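Local coordinates for StiE protein (Stigmatella aurantiaca, PDB 6ECX), which is a modular polyketide synthase subunit whose O-methyltransferase domain, the piece described here, binds S-adenosylmethionine and probably methylates an oxygen of the polyketide intermediate, at residues V42-V47 against Q73-R78; I53-R58 against E67-A72; E272-A277 against G281-V286. All blocks are in the same frame, centred on the assembly; numbering follows the deposited sequence.

Overall arrangement
Contacts 1 and 2 are neighbours: both use helix 64-80, and the backbone bond between Val42 and Ala72 joins them. Contact 3, where helix 263-280 passes into strand 283-292, meets contact 1 where Leu76 packs on Tyr285. Contact 2 is the smallest, a buried meeting of methyl groups between two short helical segments. Contact 1 is partly buried, with Val42 and Leu76 inside and Gln44 exposed: a loop lies on the helix, a charged pair sits on its outer side and Arg77 reaches the cofactor. Contact 3 is mostly buried but has an exposed turn, and it alone has backbone bonds between its two segments, since a helix there turns directly into a strand.

Contact 1: residues V42-V47 against Q73-R78; sequences VFQEIV and QRELRR. With SAM (S-adenosylmethionine), chain B.
Val42 rests its isopropyl group on the aliphatic part of a glutamate whose charged end is engaged elsewhere. CG of Glu75 lies 3.7 Å from both CB and CG1 of Val42. The first torsion of Glu75 (chi1 171°, CG anti to the backbone N) puts the methylene against the valine; the bend at chi2 then turns the carboxylate to Arg78. That arginine takes the carboxylate side-on, NE to OE1 at 2.8 Å and NH2 to OE2 at 3.0 Å. OE2 is met through its syn lone pair, whereas the NE bond arrives 30° out of the carboxylate plane. Tyr315 OH is a further partner of OE2.

The other branch of Val42 faces inward: CG2 sits 3.9 Å from CA of Leu76 and 4.0 Å from its CD1. Gln44, exposed, comes only loosely near the Glu75 carboxylate with NE2, while its OE1 has a weak hydrogen bond to Arg68.

One residue after Leu76, helix 64-80 reaches the cofactor of this Rossmann-like methyltransferase. Arg77 NH2 comes within 2.9 Å of the carboxylate atom O of S-adenosylmethionine, which lies at the guanidinium edge near its plane, and also bridges to Asp102. With both oxygens of Glu75 engaged by Arg78, its charge is balanced within the helix, which is consistent with the acid staying ionised beside an apolar valine.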
# COMPACT_ATOMS: atom_id res chain seq x y z
N VAL A 42 9.00 5.51 -5.34
CA VAL A 42 10.40 5.35 -4.95
C VAL A 42 11.27 6.24 -5.83
O VAL A 42 11.47 5.96 -7.02
CB VAL A 42 10.82 3.87 -5.03
CG1 VAL A 42 12.33 3.72 -4.92
CG2 VAL A 42 10.11 3.06 -3.96
N PHE A 43 11.79 7.32 -5.25
CA PHE A 43 12.84 8.13 -5.86
C PHE A 43 14.17 7.65 -5.30
O PHE A 43 14.44 7.83 -4.11
CB PHE A 43 12.64 9.62 -5.58
CG PHE A 43 11.71 10.32 -6.55
CD1 PHE A 43 10.49 9.77 -6.90
CD2 PHE A 43 12.05 11.55 -7.08
CE1 PHE A 43 9.64 10.42 -7.78
CE2 PHE A 43 11.19 12.21 -7.96
CZ PHE A 43 9.99 11.64 -8.31
N GLN A 44 15.00 7.02 -6.14
CA GLN A 44 16.29 6.54 -5.67
C GLN A 44 17.15 7.69 -5.16
O GLN A 44 17.90 7.54 -4.19
CB GLN A 44 17.01 5.76 -6.77
CG GLN A 44 16.24 4.56 -7.33
CD GLN A 44 15.40 4.92 -8.55
OE1 GLN A 44 15.05 6.08 -8.76
NE2 GLN A 44 15.08 3.91 -9.36
N GLU A 45 17.04 8.85 -5.80
CA GLU A 45 17.70 10.07 -5.35
C GLU A 45 16.74 11.24 -5.51
O GLU A 45 15.77 11.19 -6.27
CB GLU A 45 18.99 10.35 -6.14
CG GLU A 45 20.12 9.36 -5.90
CD GLU A 45 20.61 9.36 -4.46
OE1 GLU A 45 20.46 10.39 -3.77
OE2 GLU A 45 21.15 8.31 -4.01
N ILE A 46 17.01 12.31 -4.75
CA ILE A 46 16.33 13.58 -4.99
C ILE A 46 16.63 14.04 -6.41
O ILE A 46 17.79 14.04 -6.85
CB ILE A 46 16.78 14.63 -3.96
CG1 ILE A 46 16.24 14.27 -2.56
CG2 ILE A 46 16.37 16.05 -4.40
CD1 ILE A 46 16.94 15.02 -1.44
N VAL A 47 15.60 14.41 -7.15
CA VAL A 47 15.80 14.97 -8.48
C VAL A 47 15.47 16.46 -8.40
O VAL A 47 14.31 16.83 -8.17
CB VAL A 47 14.98 14.24 -9.55
CG1 VAL A 47 15.54 12.83 -9.77
CG2 VAL A 47 13.56 14.13 -9.15
N GLN A 73 6.27 5.12 -9.15
CA GLN A 73 5.18 4.31 -8.63
C GLN A 73 5.29 2.88 -9.11
O GLN A 73 5.02 1.94 -8.35
CB GLN A 73 3.83 4.91 -9.03
CG GLN A 73 3.49 6.22 -8.30
CD GLN A 73 2.28 6.92 -8.89
OE1 GLN A 73 2.16 7.04 -10.11
NE2 GLN A 73 1.36 7.37 -8.04
N ARG A 74 5.68 2.69 -10.38
CA ARG A 74 5.96 1.35 -10.87
C ARG A 74 7.12 0.71 -10.11
O ARG A 74 7.11 -0.50 -9.83
CB ARG A 74 6.25 1.39 -12.37
CG ARG A 74 5.01 1.62 -13.21
CD ARG A 74 5.27 1.37 -14.69
NE ARG A 74 6.00 2.47 -15.31
CZ ARG A 74 5.42 3.58 -15.76
NH1 ARG A 74 4.10 3.74 -15.64
NH2 ARG A 74 6.15 4.54 -16.31
N GLU A 75 8.12 1.52 -9.74
CA GLU A 75 9.25 0.99 -8.98
C GLU A 75 8.83 0.54 -7.58
O GLU A 75 9.31 -0.49 -7.08
CB GLU A 75 10.34 2.06 -8.90
CG GLU A 75 11.49 1.73 -7.95
CD GLU A 75 12.36 0.57 -8.42
OE1 GLU A 75 12.13 0.04 -9.53
OE2 GLU A 75 13.28 0.20 -7.66
N LEU A 76 7.94 1.29 -6.92
CA LEU A 76 7.39 0.83 -5.65
C LEU A 76 6.74 -0.54 -5.82
O LEU A 76 6.96 -1.46 -5.02
CB LEU A 76 6.38 1.85 -5.12
CG LEU A 76 5.69 1.47 -3.81
CD1 LEU A 76 6.57 1.86 -2.63
CD2 LEU A 76 4.36 2.18 -3.73
N ARG A 77 5.95 -0.70 -6.89
CA ARG A 77 5.30 -1.97 -7.18
C ARG A 77 6.31 -3.08 -7.47
O ARG A 77 6.11 -4.23 -7.04
CB ARG A 77 4.36 -1.81 -8.37
CG ARG A 77 2.89 -1.71 -8.03
CD ARG A 77 2.56 -0.33 -7.54
NE ARG A 77 1.17 -0.22 -7.09
CZ ARG A 77 0.66 0.89 -6.59
NH1 ARG A 77 1.42 1.97 -6.47
NH2 ARG A 77 -0.61 0.93 -6.19
N ARG A 78 7.36 -2.78 -8.23
CA ARG A 78 8.38 -3.78 -8.54
C ARG A 78 8.95 -4.37 -7.26
O ARG A 78 9.06 -5.59 -7.12
CB ARG A 78 9.49 -3.17 -9.41
CG ARG A 78 10.48 -4.20 -9.98
CD ARG A 78 11.60 -3.53 -10.78
NE ARG A 78 12.47 -2.74 -9.91
CZ ARG A 78 13.61 -3.19 -9.38
NH1 ARG A 78 14.01 -4.43 -9.63
NH2 ARG A 78 14.32 -2.41 -8.59
N SAM B . -4.46 0.16 -2.96
CA SAM B . -4.87 1.25 -3.83
C SAM B . -3.67 1.89 -4.51
O SAM B . -2.54 1.63 -4.10
OXT SAM B . -3.78 2.66 -5.46
CB SAM B . -5.64 2.29 -3.03
CG SAM B . -4.95 2.76 -1.76
SD SAM B . -5.87 4.14 -1.02
CE SAM B . -4.52 5.06 -0.24
C5' SAM B . -6.77 3.33 0.33
C4' SAM B . -7.90 2.43 -0.17
O4' SAM B . -8.41 1.58 0.85
C3' SAM B . -9.12 3.16 -0.73
O3' SAM B . -9.45 2.51 -1.94
C2' SAM B . -10.23 2.91 0.28
O2' SAM B . -11.53 2.85 -0.28
C1' SAM B . -9.82 1.53 0.79
N9 SAM B . -10.36 1.15 2.12
C8 SAM B . -10.20 1.84 3.29
N7 SAM B . -10.80 1.14 4.29
C5 SAM B . -11.35 0.02 3.77
C6 SAM B . -12.07 -1.02 4.33
N6 SAM B . -12.35 -1.04 5.63
N1 SAM B . -12.51 -2.06 3.53
C2 SAM B . -12.22 -2.07 2.18
N3 SAM B . -11.50 -1.03 1.64
C4 SAM B . -11.08 0.01 2.41

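Contact 2: residues I53-R58 against E67-A72; sequences IRTVFR and ERLAVA
Thr55 and Val56 meet Leu69 through methyl groups, and all the apolar contact runs through a single atom, CD2 of the leucine. It lies 3.9 Å from CG2 of Thr55 and 4.0 Å from CG2 of Val56, facing both methyls, which belong to consecutive residues, from one side. Leu69 reaches them because its side chain is extended: CG is anti to the backbone N (chi1 178°), and CD2 continues the line anti to CA. The threonine methyl and the leucine pass one another in opposite directions, whereas Val56 comes in at a slant. Thr55 is where the backbones draw nearest, its CA 7.9 Å from that of Leu69, so the helices are spanned by side chains alone. Trp40 also packs against the Leu69 side chain.

The two segments belong to consecutive helices, 52-57 and 64-80, linked by a short connection. Both precede strand 91-94, the first strand of the Rossmann-like methyltransferase sheet, and the longer one goes on to the cofactor-binding Arg77.

The hydroxyl of Thr55 is turned off from the leucine. With chi1 at -66°, Thr55 places OG1 beside its own backbone N, where it hydrogen-bonds back to Ser51 O one turn earlier, while CG2 is left to face the leucine. Farther out, Glu67 forms a salt bridge with Arg62 and Arg68 makes a cation-pi contact with Phe43.

The backbone bonds differ between the segments. In helix 64-80, Val71 N reaches Glu67 O at 2.9 Å and Ala72 N reaches Arg68 O at 3.0 Å. In segment 53-58, the N of Phe57 makes weak bonds to Ile53 O and Arg54 O, the first of them 3.5 Å long, and Arg58 N bonds to Arg54 O at 3.0 Å.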
# COMPACT_ATOMS: atom_id res chain seq x y z
N ILE A 53 4.02 17.92 -5.41
CA ILE A 53 2.79 18.66 -5.17
C ILE A 53 2.26 19.25 -6.47
O ILE A 53 1.06 19.19 -6.74
CB ILE A 53 3.01 19.72 -4.07
CG1 ILE A 53 1.67 20.19 -3.49
CG2 ILE A 53 3.84 20.91 -4.55
CD1 ILE A 53 1.03 19.13 -2.62
N ARG A 54 3.14 19.79 -7.32
CA ARG A 54 2.68 20.37 -8.58
C ARG A 54 2.23 19.27 -9.54
O ARG A 54 1.23 19.43 -10.26
CB ARG A 54 3.77 21.24 -9.21
CG ARG A 54 4.12 22.49 -8.43
CD ARG A 54 5.18 23.35 -9.11
NE ARG A 54 5.08 24.73 -8.63
CZ ARG A 54 5.98 25.69 -8.86
NH1 ARG A 54 7.08 25.43 -9.56
NH2 ARG A 54 5.79 26.90 -8.38
N THR A 55 2.95 18.15 -9.57
CA THR A 55 2.60 17.07 -10.48
C THR A 55 1.22 16.50 -10.17
O THR A 55 0.43 16.23 -11.08
CB THR A 55 3.66 15.96 -10.42
OG1 THR A 55 4.90 16.46 -10.93
CG2 THR A 55 3.22 14.76 -11.23
N VAL A 56 0.90 16.34 -8.89
CA VAL A 56 -0.35 15.70 -8.50
C VAL A 56 -1.57 16.59 -8.77
O VAL A 56 -2.68 16.08 -8.94
CB VAL A 56 -0.26 15.28 -7.02
CG1 VAL A 56 -1.59 14.76 -6.49
CG2 VAL A 56 0.79 14.21 -6.87
N PHE A 57 -1.38 17.91 -8.87
CA PHE A 57 -2.51 18.83 -9.00
C PHE A 57 -2.72 19.38 -10.40
O PHE A 57 -3.86 19.46 -10.86
CB PHE A 57 -2.35 19.99 -8.02
CG PHE A 57 -2.68 19.62 -6.61
CD1 PHE A 57 -3.90 19.97 -6.07
CD2 PHE A 57 -1.78 18.92 -5.84
CE1 PHE A 57 -4.21 19.63 -4.77
CE2 PHE A 57 -2.08 18.57 -4.54
CZ PHE A 57 -3.30 18.93 -4.01
N ARG A 58 -1.65 19.76 -11.11
CA ARG A 58 -1.74 20.21 -12.49
C ARG A 58 -0.94 19.27 -13.40
O ARG A 58 0.11 19.66 -13.92
CB ARG A 58 -1.24 21.65 -12.64
CG ARG A 58 -2.13 22.69 -11.99
CD ARG A 58 -1.66 24.10 -12.36
NE ARG A 58 -0.33 24.39 -11.81
CZ ARG A 58 -0.03 25.47 -11.10
NH1 ARG A 58 -0.96 26.39 -10.85
NH2 ARG A 58 1.20 25.64 -10.65
N GLU A 67 5.47 11.81 -15.76
CA GLU A 67 5.99 10.49 -16.10
C GLU A 67 7.05 10.03 -15.10
O GLU A 67 7.20 8.83 -14.88
CB GLU A 67 6.54 10.50 -17.53
CG GLU A 67 5.45 10.75 -18.59
CD GLU A 67 6.01 11.13 -19.95
OE1 GLU A 67 7.25 11.22 -20.09
OE2 GLU A 67 5.21 11.35 -20.89
N ARG A 68 7.78 10.97 -14.48
CA ARG A 68 8.74 10.59 -13.45
C ARG A 68 8.03 10.01 -12.23
O ARG A 68 8.49 9.02 -11.65
CB ARG A 68 9.59 11.80 -13.05
CG ARG A 68 10.71 11.49 -12.07
CD ARG A 68 11.72 10.51 -12.66
NE ARG A 68 12.82 10.25 -11.73
CZ ARG A 68 12.85 9.20 -10.90
NH1 ARG A 68 11.86 8.33 -10.91
NH2 ARG A 68 13.89 9.04 -10.08
N LEU A 69 6.91 10.60 -11.84
CA LEU A 69 6.13 10.04 -10.74
C LEU A 69 5.58 8.66 -11.10
O LEU A 69 5.59 7.74 -10.27
CB LEU A 69 5.01 11.00 -10.36
CG LEU A 69 4.08 10.52 -9.25
CD1 LEU A 69 4.87 10.18 -7.99
CD2 LEU A 69 3.03 11.59 -8.97
N ALA A 70 5.12 8.48 -12.34
CA ALA A 70 4.63 7.17 -12.76
C ALA A 70 5.74 6.13 -12.69
O ALA A 70 5.52 5.00 -12.24
CB ALA A 70 4.05 7.24 -14.17
N VAL A 71 6.95 6.50 -13.13
CA VAL A 71 8.10 5.60 -13.04
C VAL A 71 8.32 5.17 -11.59
O VAL A 71 8.49 3.98 -11.29
CB VAL A 71 9.35 6.27 -13.63
CG1 VAL A 71 10.61 5.50 -13.25
CG2 VAL A 71 9.22 6.40 -15.13
N ALA A 72 8.32 6.14 -10.67
CA ALA A 72 8.61 5.83 -9.28
C ALA A 72 7.50 5.01 -8.64
O ALA A 72 7.74 4.30 -7.65
CB ALA A 72 8.83 7.12 -8.48

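Contact 3: residues E272-A277 against G281-V286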
# COMPACT_ATOMS: atom_id res chain seq x y z
N GLU A 272 3.36 16.60 4.80
CA GLU A 272 4.66 17.16 5.18
C GLU A 272 5.11 16.64 6.54
O GLU A 272 6.32 16.48 6.77
CB GLU A 272 4.61 18.70 5.17
CG GLU A 272 3.90 19.33 6.35
CD GLU A 272 3.74 20.84 6.22
OE1 GLU A 272 4.51 21.47 5.46
OE2 GLU A 272 2.84 21.40 6.89
N ASN A 273 4.18 16.38 7.46
CA ASN A 273 4.55 15.77 8.74
C ASN A 273 5.06 14.35 8.54
O ASN A 273 5.88 13.86 9.32
CB ASN A 273 3.37 15.79 9.70
CG ASN A 273 2.91 17.19 10.03
OD1 ASN A 273 3.72 18.11 10.11
ND2 ASN A 273 1.61 17.35 10.21
N VAL A 274 4.57 13.67 7.51
CA VAL A 274 5.11 12.35 7.18
C VAL A 274 6.53 12.48 6.65
O VAL A 274 7.39 11.63 6.92
CB VAL A 274 4.16 11.63 6.21
CG1 VAL A 274 4.82 10.41 5.59
CG2 VAL A 274 2.88 11.21 6.93
N TYR A 275 6.82 13.56 5.91
CA TYR A 275 8.18 13.77 5.41
C TYR A 275 9.18 13.86 6.55
O TYR A 275 10.20 13.16 6.56
CB TYR A 275 8.25 15.04 4.54
CG TYR A 275 9.66 15.33 4.06
CD1 TYR A 275 10.15 14.73 2.90
CD2 TYR A 275 10.51 16.17 4.78
CE1 TYR A 275 11.44 14.97 2.46
CE2 TYR A 275 11.80 16.41 4.35
CZ TYR A 275 12.26 15.81 3.19
OH TYR A 275 13.54 16.05 2.75
N LYS A 276 8.92 14.75 7.52
CA LYS A 276 9.79 14.86 8.69
C LYS A 276 9.91 13.53 9.42
O LYS A 276 11.01 13.09 9.76
CB LYS A 276 9.25 15.94 9.62
CG LYS A 276 10.25 16.44 10.64
CD LYS A 276 9.80 17.75 11.26
CE LYS A 276 10.99 18.60 11.67
NZ LYS A 276 10.59 19.93 12.22
N ALA A 277 8.78 12.88 9.67
CA ALA A 277 8.80 11.63 10.41
C ALA A 277 9.63 10.58 9.69
O ALA A 277 10.36 9.80 10.32
CB ALA A 277 7.37 11.14 10.64
N GLY A 281 13.27 9.11 11.00
CA GLY A 281 13.21 7.74 11.45
C GLY A 281 12.11 7.44 12.44
O GLY A 281 12.07 6.33 12.99
N LEU A 282 11.20 8.39 12.67
CA LEU A 282 10.12 8.16 13.63
C LEU A 282 9.17 7.08 13.14
O LEU A 282 8.67 6.28 13.93
CB LEU A 282 9.36 9.47 13.87
CG LEU A 282 10.22 10.66 14.30
CD1 LEU A 282 9.34 11.81 14.76
CD2 LEU A 282 11.21 10.27 15.39
N ILE A 283 8.90 7.06 11.83
CA ILE A 283 8.10 6.01 11.22
C ILE A 283 8.86 5.49 10.00
O ILE A 283 9.80 6.12 9.50
CB ILE A 283 6.69 6.49 10.82
CG1 ILE A 283 6.78 7.58 9.76
CG2 ILE A 283 5.95 7.03 12.05
CD1 ILE A 283 5.46 8.27 9.48
N SER A 284 8.45 4.31 9.55
CA SER A 284 9.05 3.66 8.40
C SER A 284 7.94 3.27 7.44
O SER A 284 6.87 2.83 7.86
CB SER A 284 9.85 2.41 8.81
OG SER A 284 10.98 2.80 9.56
N TYR A 285 8.20 3.48 6.15
CA TYR A 285 7.31 3.02 5.10
C TYR A 285 7.87 1.69 4.62
O TYR A 285 8.98 1.64 4.09
CB TYR A 285 7.23 4.03 3.97
CG TYR A 285 6.17 3.74 2.95
CD1 TYR A 285 6.44 2.94 1.86
CD2 TYR A 285 4.89 4.27 3.07
CE1 TYR A 285 5.50 2.68 0.90
CE2 TYR A 285 3.92 4.00 2.11
CZ TYR A 285 4.24 3.21 1.03
OH TYR A 285 3.31 2.94 0.07
N VAL A 286 7.12 0.62 4.82
CA VAL A 286 7.67 -0.72 4.76
C VAL A 286 6.88 -1.54 3.75
O VAL A 286 5.65 -1.45 3.69
CB VAL A 286 7.67 -1.39 6.15
CG1 VAL A 286 8.13 -2.84 6.03
CG2 VAL A 286 8.57 -0.60 7.12
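Ala277 O takes up two backbone N-H groups from just after its helix, one in the turn and one at the start of the strand, each in a weak bond. Leu282 N is the nearer at 2.9 Å but strongly bent (127° at the hydrogen); Ile283 N is almost straight at 166° but stands 3.5 Å away. The bond from Leu282 is the long-span one of a Schellman motif that closes helix 263-280. Gly281 takes the left-handed backbone conformation (phi 77°) on which this motif depends, a conformation that favours glycine.

From the turn the chain runs straight into strand 283-292, which lies antiparallel between strands 187-196 and 226-233. That placement is the hallmark of the class I methyltransferase sheet, in which the last core strand is inserted between the fifth and sixth. Backbone bonds join Leu282 to Asn197, just past strand 187-196, and Ser284 to Val195 near its end.

Outside the polar turn, Leu282 lays its CB against the same carbonyl, 3.7 Å from Ala277 O. The tighter packing comes from Ile283. Its CG1 is set between the backbone N and the carbonyl carbon, a crowded position that swings the ethyl arm back over the last turns of the helix. Ile11 and Ile12 of helix 11-19 pack against this layer, Ile11 on Ala277 and Leu282, Ile12 on Ile283. The arm meets the alanine methyl along its length, Ala277 CB lying 3.7 Å from CG1 and 3.6 Å from CD1 of Ile283. One turn earlier, Val274 CG1 faces that terminal methyl, Ile283 CD1, at 4.5 Å.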